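Local coordinates for hypothetical protein STY4665 (Salmonella typhi, PDB 2IPQ) that is of unknown function, the piece here being the C-terminal domain of a TraI-related protein and probably a helix-turn-helix-like module of a conjugal-transfer relaxase or helicase, at residues L7-W12 with A75-K81; L15-R20 with M115-Y119; F48-L52 with R68-Q73; E97-G101 with S128-K132. All coordinates share one frame; numbering follows the deposited sequence.

Interaction 1 of 4, residues L7-W12 with A75-K81; sequences LGDLFW and AFEKMRK
Gly8 and Ala75 bring helix 4-20 and the C-terminal end of helix 68-77 together, their CA atoms 4.5 Å apart. Glycine suits this spot because a CB on residue 8 would be pressed against Ala75 O, and alanine answers it with a lone methyl: Ala75 CB sits 3.5 Å from Gly8 N. One turn further along helix 4-20, Phe11 presents its ring edge to the face of Phe76 in an offset edge-to-face pair, centroids 5.0 Å apart and planes at 64°. The same Phe76 ring meets Trp12 CE3 at its edge, so two aromatic residues of one helix hold a single ring of the other. With chi1 at 168°, the indole of Trp12 swings away from the backbone N and over to Met79 and Lys81. There the bent chain of Lys81 crosses the indole at about a right angle and lays CE over one face, a CH-pi contact 3.6 Å from the centroid of the five-membered ring. Selenomethionine Met79 adds an oblique Met-aromatic contact and places SE 3.9 Å from Trp12 CB. The type I turn from Glu77 to Arg80, where phi becomes positive, swings Lys81 back toward the indole. With no hydrogen bond between the segments, van der Waals fit, the ring pair and the CH-pi contact hold them together, while the methylenes of Lys81 let a charged residue cover a buried tryptophan.

Interaction 2 of 4, residues L15-R20 with M115-Y119; sequences LRDGLR and MSEIY
Ile118 is the wedge between helix 4-20 and the short, weakly bonded helix 115-118, and both of its branches work. CG2, anti to the backbone N, lies 3.6 Å from Leu19 CB. The other branch, with CG1 beside the backbone N (chi1 -48°), carries CD1 to within 3.7 Å of Leu15 CD1. A beta-branched residue suits this place, since it can reach two leucines one helical turn apart. This contact packs the C-terminal half of helix 4-20 against the residues that directly follow strand 105-114 of the antiparallel sheet; Val40 of that sheet also touches Ile118. Tyr119 comes next. Ile118 CG2 sits over the centre of one face of its ring, 3.8 Å above the plane, and the side chain of Leu19 crosses the tyrosine at about a right angle, with CB 3.7 Å from OH. The phenol therefore lies among apolar groups, yet its oxygen has a polar partner: a water in the plane of the ring, 2.6 Å from Tyr119 OH. That water joins the two segments by a bridge, donating to Leu19 O near the end of the helix over 2.5 Å.

Interaction 3 of 4, residues F48-L52 with R68-Q73; sequences FFLFL and RKEQVQ
Phe48 and Val72 lie at the heart of a crossing between two helices, 46-54 and 68-77, whose short segments run at 104° to each other with axes 9.9 Å apart at closest approach. At so steep an angle the helices meet around one crossing point, and large side chains span the gap. The apolar contacts centre on Val72, whose two methyls divide the work. CG1 touches Phe48 CD1 at 3.8 Å, the two side chains sliding past each other in opposite directions. CG2 approaches Leu52 CD1 and, 4.0 Å away, Phe51 CE2. A compact branched residue suits such a place, able to touch three larger ones at once; Phe11 of helix 4-20 packs on it too, making this a meeting point of three helices. Leu52 sends its other methyl, CD2, over the backbone of Lys69, and Lys69 CG packs against Phe48 CB. Aromatic contact of a different sort comes from Gln73, whose CB stands over one face of Phe48 in a CH-pi contact, 4.0 Å from the ring centroid. The glutamine amide plane is turned 32° from the ring. No hydrogen bond crosses between the segments; Tyr111 OH is hydrogen-bonded to Gln73 NE2. With CG anti to the backbone N (chi1 -172°), the Lys69 chain bends forward along the helix, and one turn on Lys69 NZ donates to Gln73 OE1 at 2.8 Å, in the carbonyl plane.

Interaction 4 of 4, residues E97-G101 with S128-K132; sequences EEPGG and SLFLK
Pro99 and Leu129 meet where the loop joining the antiparallel strands 91-96 and 105-114 leans on the chain entering edge strand 131-133, beside the rim of the five-stranded sheet. The closer part is built round the Leu129 carbonyl and the Phe130 ring. Gly100 N donates to Leu129 O over 3.2 Å with an N-H...O angle of 154°, arriving in the carbonyl plane, and Pro99 CA adds a weaker CA-H...O contact to the same oxygen at 3.5 Å. Each residue type fits: proline has no N-H of its own to offer, whereas Gly100, at a positive phi and with backbone angles that would press a CB against Pro99 O, turns its N-H to the carbonyl. A chi1 of -63° turns the Phe130 ring toward the loop, where it lies beside Pro99, both side chains pointing the same way. Glu97 O comes up at the ring edge, near its plane, 3.4 Å from Phe130 CE2, where the slightly positive aromatic hydrogens would suit a carbonyl oxygen. The looser side faces solvent. Pro99 CB rests 3.8 Å from Leu129 CB, but both residues are exposed, and Glu97 and Glu98 direct their CB atoms away from segment 128-132, as acidic side chains at a surface may. Glu97 OE2 is held by the backbone N of Arg104 across its own hairpin. Behind the contact an ST turn shapes the other segment: Ser128 OG, also bonded to His34, accepts from Phe130 N at 3.2 Å.

From the N terminus, helix 4-20 supplies the first segments of interactions 1 and 2. Interaction 1 closes a long loop when helix 68-77 returns to it; interaction 3, joining helices 46-54 and 68-77, is nested inside that loop and inside the longer one of interaction 2, and touches interaction 1 where Phe11 meets Phe48 and Phe51. Interaction 2 crosses interaction 1 along the chain and touches it through Trp12, which reaches Glu117 and Ile118. Interaction 4 closes the loop from the 91-96/105-114 hairpin to strand 131-133, in series with 1 and 3 but crossing 2. Its centre lies about 29 Å from that of interaction 1. Interactions 1 to 3 thus unite the helices, and interaction 4 ties down the sheet's far edge.

Interaction 1 of 4, residues L7-W12 with A75-K81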
# COMPACT_ATOMS: atom_id res chain seq x y z
N LEU A 7 -9.22 3.25 15.03
CA LEU A 7 -8.89 2.21 14.08
C LEU A 7 -8.12 2.75 12.86
O LEU A 7 -7.12 2.19 12.44
CB LEU A 7 -10.17 1.49 13.66
CG LEU A 7 -10.02 0.28 12.75
CD1 LEU A 7 -9.01 -0.68 13.36
CD2 LEU A 7 -11.36 -0.40 12.57
N GLY A 8 -8.61 3.84 12.28
CA GLY A 8 -7.87 4.59 11.27
C GLY A 8 -6.43 4.89 11.68
O GLY A 8 -5.49 4.49 10.97
N ASP A 9 -6.28 5.59 12.82
CA ASP A 9 -4.97 5.95 13.37
C ASP A 9 -4.07 4.73 13.64
O ASP A 9 -2.86 4.78 13.41
CB ASP A 9 -5.10 6.81 14.62
CG ASP A 9 -5.51 8.27 14.31
OD1 ASP A 9 -5.14 8.78 13.23
OD2 ASP A 9 -6.19 8.92 15.15
N LEU A 10 -4.66 3.64 14.12
CA LEU A 10 -3.93 2.40 14.36
C LEU A 10 -3.40 1.85 13.05
O LEU A 10 -2.22 1.51 12.94
CB LEU A 10 -4.87 1.37 14.96
CG LEU A 10 -4.36 0.50 16.11
CD1 LEU A 10 -5.31 -0.67 16.31
CD2 LEU A 10 -2.93 0.01 15.86
N PHE A 11 -4.27 1.76 12.05
CA PHE A 11 -3.85 1.17 10.81
C PHE A 11 -2.78 2.03 10.14
O PHE A 11 -1.79 1.52 9.60
CB PHE A 11 -5.02 0.99 9.84
CG PHE A 11 -4.56 0.77 8.43
CD1 PHE A 11 -4.37 1.84 7.57
CD2 PHE A 11 -4.29 -0.50 7.96
CE1 PHE A 11 -3.91 1.63 6.26
CE2 PHE A 11 -3.84 -0.72 6.66
CZ PHE A 11 -3.66 0.36 5.80
N TRP A 12 -2.96 3.35 10.17
CA TRP A 12 -2.04 4.24 9.46
C TRP A 12 -0.69 4.30 10.22
O TRP A 12 0.40 4.31 9.62
CB TRP A 12 -2.68 5.62 9.36
CG TRP A 12 -1.73 6.68 8.92
CD1 TRP A 12 -1.24 7.70 9.68
CD2 TRP A 12 -1.14 6.82 7.62
NE1 TRP A 12 -0.40 8.48 8.92
CE2 TRP A 12 -0.31 7.95 7.66
CE3 TRP A 12 -1.24 6.09 6.43
CZ2 TRP A 12 0.42 8.38 6.55
CZ3 TRP A 12 -0.52 6.51 5.32
CH2 TRP A 12 0.31 7.65 5.39
N ALA A 75 -12.20 3.17 7.80
CA ALA A 75 -11.55 4.06 8.76
C ALA A 75 -10.32 4.67 8.08
O ALA A 75 -10.06 5.87 8.18
CB ALA A 75 -11.19 3.33 10.03
N PHE A 76 -9.58 3.86 7.36
CA PHE A 76 -8.41 4.39 6.65
C PHE A 76 -8.79 5.50 5.66
O PHE A 76 -8.14 6.54 5.63
CB PHE A 76 -7.69 3.30 5.89
CG PHE A 76 -6.61 3.82 4.98
CD1 PHE A 76 -5.52 4.53 5.50
CD2 PHE A 76 -6.68 3.62 3.60
CE1 PHE A 76 -4.52 5.02 4.67
CE2 PHE A 76 -5.68 4.12 2.74
CZ PHE A 76 -4.60 4.81 3.29
N GLU A 77 -9.81 5.28 4.84
CA GLU A 77 -10.13 6.27 3.79
C GLU A 77 -10.56 7.61 4.34
O GLU A 77 -10.35 8.65 3.70
CB GLU A 77 -11.21 5.75 2.85
CG GLU A 77 -10.70 4.75 1.80
CD GLU A 77 -11.75 4.47 0.74
OE1 GLU A 77 -12.88 5.02 0.88
OE2 GLU A 77 -11.47 3.73 -0.22
N LYS A 78 -11.16 7.59 5.53
CA LYS A 78 -11.64 8.82 6.17
C LYS A 78 -10.50 9.76 6.51
O LYS A 78 -10.71 10.93 6.78
CB LYS A 78 -12.48 8.48 7.41
CG LYS A 78 -13.90 8.04 7.06
CD LYS A 78 -14.64 7.35 8.21
CE LYS A 78 -16.17 7.53 8.08
NZ LYS A 78 -16.78 6.63 7.03
N MSE A 79 -9.27 9.25 6.48
CA MSE A 79 -8.13 10.06 6.87
C MSE A 79 -7.50 10.79 5.71
O MSE A 79 -6.74 11.75 5.90
CB MSE A 79 -7.09 9.20 7.54
CG MSE A 79 -7.59 8.55 8.81
SE MSE A 79 -6.20 7.30 9.27
CE MSE A 79 -5.10 8.59 10.35
N ARG A 80 -7.82 10.34 4.50
CA ARG A 80 -7.44 11.10 3.31
C ARG A 80 -5.92 11.20 3.18
O ARG A 80 -5.39 12.26 2.95
CB ARG A 80 -8.04 12.51 3.41
CG ARG A 80 -9.50 12.47 3.79
CD ARG A 80 -10.23 13.77 3.36
NE ARG A 80 -11.65 13.69 3.81
CZ ARG A 80 -12.65 13.66 2.92
NH1 ARG A 80 -13.92 13.60 3.40
NH2 ARG A 80 -12.38 13.70 1.54
N LYS A 81 -5.22 10.08 3.34
CA LYS A 81 -3.78 10.06 3.04
C LYS A 81 -3.51 9.58 1.62
O LYS A 81 -2.44 9.86 1.04
CB LYS A 81 -3.04 9.15 4.03
CG LYS A 81 -3.40 9.36 5.50
CD LYS A 81 -2.93 10.71 5.98
CE LYS A 81 -2.36 10.61 7.35
NZ LYS A 81 -2.36 11.94 7.99

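Interaction 2 of 4, residues L15-R20 with M115-Y119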
# COMPACT_ATOMS: atom_id res chain seq x y z
N LEU A 15 1.10 1.02 9.36
CA LEU A 15 1.62 1.02 7.98
C LEU A 15 2.82 1.95 7.87
O LEU A 15 3.88 1.61 7.32
CB LEU A 15 0.53 1.55 7.02
CG LEU A 15 0.63 1.39 5.49
CD1 LEU A 15 0.98 2.66 4.81
CD2 LEU A 15 1.51 0.21 5.01
N ARG A 16 2.64 3.15 8.38
CA ARG A 16 3.64 4.19 8.21
C ARG A 16 4.92 3.89 9.00
O ARG A 16 6.03 3.95 8.45
CB ARG A 16 3.04 5.53 8.62
CG ARG A 16 3.80 6.71 8.17
CD ARG A 16 4.29 7.47 9.36
NE ARG A 16 3.25 8.21 10.07
CZ ARG A 16 2.97 8.07 11.37
NH1 ARG A 16 2.01 8.79 11.96
NH2 ARG A 16 3.66 7.20 12.09
N ASP A 17 4.77 3.56 10.27
CA ASP A 17 5.92 3.24 11.09
C ASP A 17 6.52 1.88 10.71
O ASP A 17 7.70 1.64 10.92
CB ASP A 17 5.57 3.32 12.59
CG ASP A 17 5.16 4.75 13.03
OD1 ASP A 17 5.27 5.70 12.22
OD2 ASP A 17 4.74 4.94 14.20
N GLY A 18 5.71 1.00 10.14
CA GLY A 18 6.23 -0.27 9.66
C GLY A 18 7.10 -0.16 8.42
O GLY A 18 8.10 -0.85 8.29
N LEU A 19 6.70 0.72 7.49
CA LEU A 19 7.49 0.97 6.29
C LEU A 19 8.74 1.75 6.61
O LEU A 19 9.81 1.45 6.08
CB LEU A 19 6.66 1.75 5.27
CG LEU A 19 5.56 0.91 4.62
CD1 LEU A 19 4.72 1.74 3.67
CD2 LEU A 19 6.25 -0.25 3.90
N ARG A 20 8.60 2.76 7.47
CA ARG A 20 9.74 3.51 8.03
C ARG A 20 10.81 2.70 8.79
O ARG A 20 11.99 3.07 8.78
CB ARG A 20 9.25 4.61 8.96
CG ARG A 20 8.68 5.77 8.24
CD ARG A 20 8.75 7.02 9.09
NE ARG A 20 7.57 7.84 8.87
CZ ARG A 20 7.49 9.13 9.15
NH1 ARG A 20 8.55 9.75 9.66
NH2 ARG A 20 6.36 9.82 8.92
N MSE A 115 4.93 9.40 -1.44
CA MSE A 115 6.09 8.91 -0.68
C MSE A 115 6.33 9.66 0.62
O MSE A 115 6.66 9.06 1.63
CB MSE A 115 7.37 9.03 -1.51
CG MSE A 115 7.30 8.40 -2.86
SE MSE A 115 8.48 6.88 -3.04
CE MSE A 115 9.84 7.68 -4.21
N SER A 116 6.18 10.99 0.57
CA SER A 116 6.51 11.83 1.69
C SER A 116 5.46 11.80 2.81
O SER A 116 5.67 12.41 3.86
CB SER A 116 6.69 13.27 1.20
OG SER A 116 5.47 13.75 0.67
N GLU A 117 4.34 11.11 2.61
CA GLU A 117 3.43 10.87 3.73
C GLU A 117 3.96 9.71 4.59
O GLU A 117 3.60 9.58 5.76
CB GLU A 117 1.99 10.60 3.25
CG GLU A 117 1.34 11.71 2.39
CD GLU A 117 0.42 12.69 3.16
OE1 GLU A 117 0.57 12.87 4.40
OE2 GLU A 117 -0.47 13.29 2.52
N ILE A 118 4.81 8.87 4.00
CA ILE A 118 5.42 7.73 4.71
C ILE A 118 6.87 8.02 5.04
O ILE A 118 7.26 8.01 6.20
CB ILE A 118 5.46 6.44 3.85
CG1 ILE A 118 4.12 6.13 3.19
CG2 ILE A 118 6.07 5.29 4.67
CD1 ILE A 118 3.03 5.72 4.12
N TYR A 119 7.66 8.26 4.00
CA TYR A 119 9.10 8.42 4.12
C TYR A 119 9.44 9.90 4.10
O TYR A 119 9.65 10.52 5.14
CB TYR A 119 9.80 7.74 2.95
CG TYR A 119 9.51 6.26 2.78
CD1 TYR A 119 8.65 5.81 1.78
CD2 TYR A 119 10.11 5.31 3.60
CE1 TYR A 119 8.38 4.45 1.61
CE2 TYR A 119 9.85 3.95 3.44
CZ TYR A 119 8.98 3.53 2.44
OH TYR A 119 8.71 2.19 2.26
O HOH W 1 10.21 0.64 3.70

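Interaction 3 of 4, residues F48-L52 with R68-Q73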
# COMPACT_ATOMS: atom_id res chain seq x y z
N PHE A 48 -4.73 -4.79 4.17
CA PHE A 48 -5.61 -4.81 5.33
C PHE A 48 -5.60 -6.17 6.01
O PHE A 48 -5.63 -6.27 7.23
CB PHE A 48 -7.02 -4.42 4.92
CG PHE A 48 -7.13 -2.99 4.44
CD1 PHE A 48 -6.77 -1.94 5.27
CD2 PHE A 48 -7.60 -2.72 3.16
CE1 PHE A 48 -6.87 -0.62 4.84
CE2 PHE A 48 -7.70 -1.42 2.71
CZ PHE A 48 -7.33 -0.35 3.54
N PHE A 49 -5.56 -7.23 5.22
CA PHE A 49 -5.42 -8.58 5.76
C PHE A 49 -4.11 -8.72 6.53
O PHE A 49 -4.05 -9.40 7.56
CB PHE A 49 -5.47 -9.61 4.64
CG PHE A 49 -6.84 -9.86 4.11
CD1 PHE A 49 -7.95 -9.73 4.93
CD2 PHE A 49 -7.03 -10.25 2.80
CE1 PHE A 49 -9.22 -9.97 4.46
CE2 PHE A 49 -8.31 -10.50 2.30
CZ PHE A 49 -9.41 -10.35 3.14
N LEU A 50 -3.05 -8.09 6.02
CA LEU A 50 -1.76 -8.11 6.70
C LEU A 50 -1.78 -7.35 8.04
O LEU A 50 -1.22 -7.82 9.00
CB LEU A 50 -0.67 -7.57 5.77
CG LEU A 50 0.77 -7.59 6.29
CD1 LEU A 50 1.29 -9.01 6.70
CD2 LEU A 50 1.74 -6.88 5.31
N PHE A 51 -2.42 -6.18 8.07
CA PHE A 51 -2.73 -5.46 9.33
C PHE A 51 -3.45 -6.37 10.30
O PHE A 51 -3.00 -6.57 11.42
CB PHE A 51 -3.63 -4.23 9.05
CG PHE A 51 -4.14 -3.54 10.30
CD1 PHE A 51 -3.32 -2.69 11.04
CD2 PHE A 51 -5.45 -3.76 10.75
CE1 PHE A 51 -3.79 -2.06 12.19
CE2 PHE A 51 -5.93 -3.13 11.92
CZ PHE A 51 -5.10 -2.28 12.63
N LEU A 52 -4.57 -6.91 9.84
CA LEU A 52 -5.42 -7.75 10.63
C LEU A 52 -4.63 -8.90 11.26
O LEU A 52 -4.92 -9.34 12.36
CB LEU A 52 -6.56 -8.28 9.76
CG LEU A 52 -7.96 -7.65 9.86
CD1 LEU A 52 -8.01 -6.40 10.75
CD2 LEU A 52 -8.62 -7.41 8.50
N ARG A 68 -14.38 -7.13 9.15
CA ARG A 68 -13.28 -6.44 9.83
C ARG A 68 -12.46 -5.64 8.81
O ARG A 68 -12.04 -4.52 9.09
CB ARG A 68 -12.40 -7.43 10.62
CG ARG A 68 -12.59 -7.36 12.14
CD ARG A 68 -12.83 -8.75 12.76
NE ARG A 68 -14.07 -8.80 13.56
CZ ARG A 68 -14.57 -9.89 14.13
NH1 ARG A 68 -13.96 -11.06 14.01
NH2 ARG A 68 -15.69 -9.81 14.83
N LYS A 69 -12.25 -6.22 7.63
CA LYS A 69 -11.56 -5.54 6.55
C LYS A 69 -12.30 -4.29 6.11
O LYS A 69 -11.69 -3.24 5.88
CB LYS A 69 -11.38 -6.48 5.34
CG LYS A 69 -10.50 -5.93 4.21
CD LYS A 69 -11.27 -4.96 3.35
CE LYS A 69 -11.66 -5.59 2.00
NZ LYS A 69 -11.51 -4.61 0.86
N GLU A 70 -13.62 -4.41 5.98
CA GLU A 70 -14.48 -3.30 5.63
C GLU A 70 -14.30 -2.12 6.61
O GLU A 70 -14.18 -0.97 6.18
CB GLU A 70 -15.95 -3.76 5.57
CG GLU A 70 -16.81 -3.14 4.44
CD GLU A 70 -18.33 -3.44 4.57
OE1 GLU A 70 -18.92 -4.06 3.65
OE2 GLU A 70 -18.95 -3.07 5.60
N GLN A 71 -14.29 -2.41 7.93
CA GLN A 71 -14.09 -1.41 9.00
C GLN A 71 -12.78 -0.63 8.86
O GLN A 71 -12.78 0.59 8.75
CB GLN A 71 -14.08 -2.08 10.37
CG GLN A 71 -15.21 -1.67 11.30
CD GLN A 71 -16.34 -2.69 11.30
OE1 GLN A 71 -17.05 -2.85 12.29
NE2 GLN A 71 -16.51 -3.39 10.17
N VAL A 72 -11.67 -1.35 8.86
CA VAL A 72 -10.35 -0.73 8.72
C VAL A 72 -10.22 0.10 7.44
O VAL A 72 -9.74 1.23 7.50
CB VAL A 72 -9.22 -1.78 8.73
CG1 VAL A 72 -7.88 -1.08 8.83
CG2 VAL A 72 -9.40 -2.71 9.90
N GLN A 73 -10.64 -0.45 6.30
CA GLN A 73 -10.63 0.30 5.05
C GLN A 73 -11.45 1.60 5.08
O GLN A 73 -10.95 2.66 4.69
CB GLN A 73 -11.10 -0.57 3.89
CG GLN A 73 -11.32 0.19 2.59
CD GLN A 73 -11.31 -0.75 1.40
OE1 GLN A 73 -11.59 -1.94 1.54
NE2 GLN A 73 -10.97 -0.23 0.22

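Interaction 4 of 4, residues E97-G101 with S128-K132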
# COMPACT_ATOMS: atom_id res chain seq x y z
N GLU A 97 6.32 -11.76 -11.70
CA GLU A 97 7.30 -12.59 -10.98
C GLU A 97 8.77 -12.30 -11.34
O GLU A 97 9.68 -12.60 -10.56
CB GLU A 97 7.04 -14.07 -11.26
CG GLU A 97 6.81 -14.33 -12.73
CD GLU A 97 6.90 -15.81 -13.16
OE1 GLU A 97 6.77 -16.73 -12.29
OE2 GLU A 97 7.10 -16.03 -14.38
N GLU A 98 8.99 -11.75 -12.54
CA GLU A 98 10.35 -11.55 -13.08
C GLU A 98 10.61 -10.04 -13.09
O GLU A 98 9.70 -9.27 -13.38
CB GLU A 98 10.47 -12.12 -14.51
CG GLU A 98 9.92 -13.53 -14.65
CD GLU A 98 10.07 -14.14 -16.08
OE1 GLU A 98 11.05 -13.83 -16.83
OE2 GLU A 98 9.20 -14.96 -16.44
N PRO A 99 11.84 -9.61 -12.77
CA PRO A 99 12.05 -8.18 -12.75
C PRO A 99 12.16 -7.67 -14.18
O PRO A 99 12.65 -8.39 -15.05
CB PRO A 99 13.40 -8.02 -12.01
CG PRO A 99 13.79 -9.41 -11.55
CD PRO A 99 13.07 -10.36 -12.44
N GLY A 100 11.72 -6.44 -14.42
CA GLY A 100 11.67 -5.92 -15.78
C GLY A 100 10.36 -6.26 -16.46
O GLY A 100 10.27 -6.30 -17.70
N GLY A 101 9.33 -6.51 -15.64
CA GLY A 101 7.97 -6.61 -16.12
C GLY A 101 7.74 -7.66 -17.19
O GLY A 101 7.29 -7.34 -18.30
N SER A 128 9.92 -0.56 -7.06
CA SER A 128 9.71 -2.00 -7.21
C SER A 128 10.22 -2.46 -8.57
O SER A 128 10.10 -1.72 -9.57
CB SER A 128 8.23 -2.37 -7.11
OG SER A 128 8.09 -3.77 -7.19
N LEU A 129 10.77 -3.66 -8.63
CA LEU A 129 11.21 -4.23 -9.91
C LEU A 129 10.07 -5.02 -10.59
O LEU A 129 10.18 -5.43 -11.76
CB LEU A 129 12.42 -5.13 -9.71
CG LEU A 129 13.76 -4.47 -9.35
CD1 LEU A 129 14.76 -5.60 -9.11
CD2 LEU A 129 14.26 -3.57 -10.48
N PHE A 130 8.99 -5.21 -9.85
CA PHE A 130 7.96 -6.22 -10.15
C PHE A 130 6.60 -5.62 -10.54
O PHE A 130 5.81 -6.23 -11.27
CB PHE A 130 7.82 -7.13 -8.92
CG PHE A 130 9.09 -7.90 -8.60
CD1 PHE A 130 9.92 -7.50 -7.57
CD2 PHE A 130 9.44 -9.01 -9.33
CE1 PHE A 130 11.08 -8.21 -7.28
CE2 PHE A 130 10.59 -9.72 -9.04
CZ PHE A 130 11.41 -9.32 -8.02
N LEU A 131 6.32 -4.41 -10.06
CA LEU A 131 5.01 -3.80 -10.23
C LEU A 131 5.03 -2.79 -11.35
O LEU A 131 5.92 -1.95 -11.43
CB LEU A 131 4.63 -3.09 -8.96
CG LEU A 131 3.22 -2.53 -8.92
CD1 LEU A 131 2.32 -3.62 -8.32
CD2 LEU A 131 3.27 -1.32 -8.05
N LYS A 132 4.02 -2.87 -12.21
CA LYS A 132 3.76 -1.87 -13.24
C LYS A 132 2.37 -1.28 -12.97
O LYS A 132 1.40 -2.02 -12.90
CB LYS A 132 3.79 -2.57 -14.61
CG LYS A 132 3.81 -1.66 -15.83
CD LYS A 132 2.79 -2.10 -16.86
CE LYS A 132 3.37 -3.03 -17.92
NZ LYS A 132 2.32 -3.35 -18.96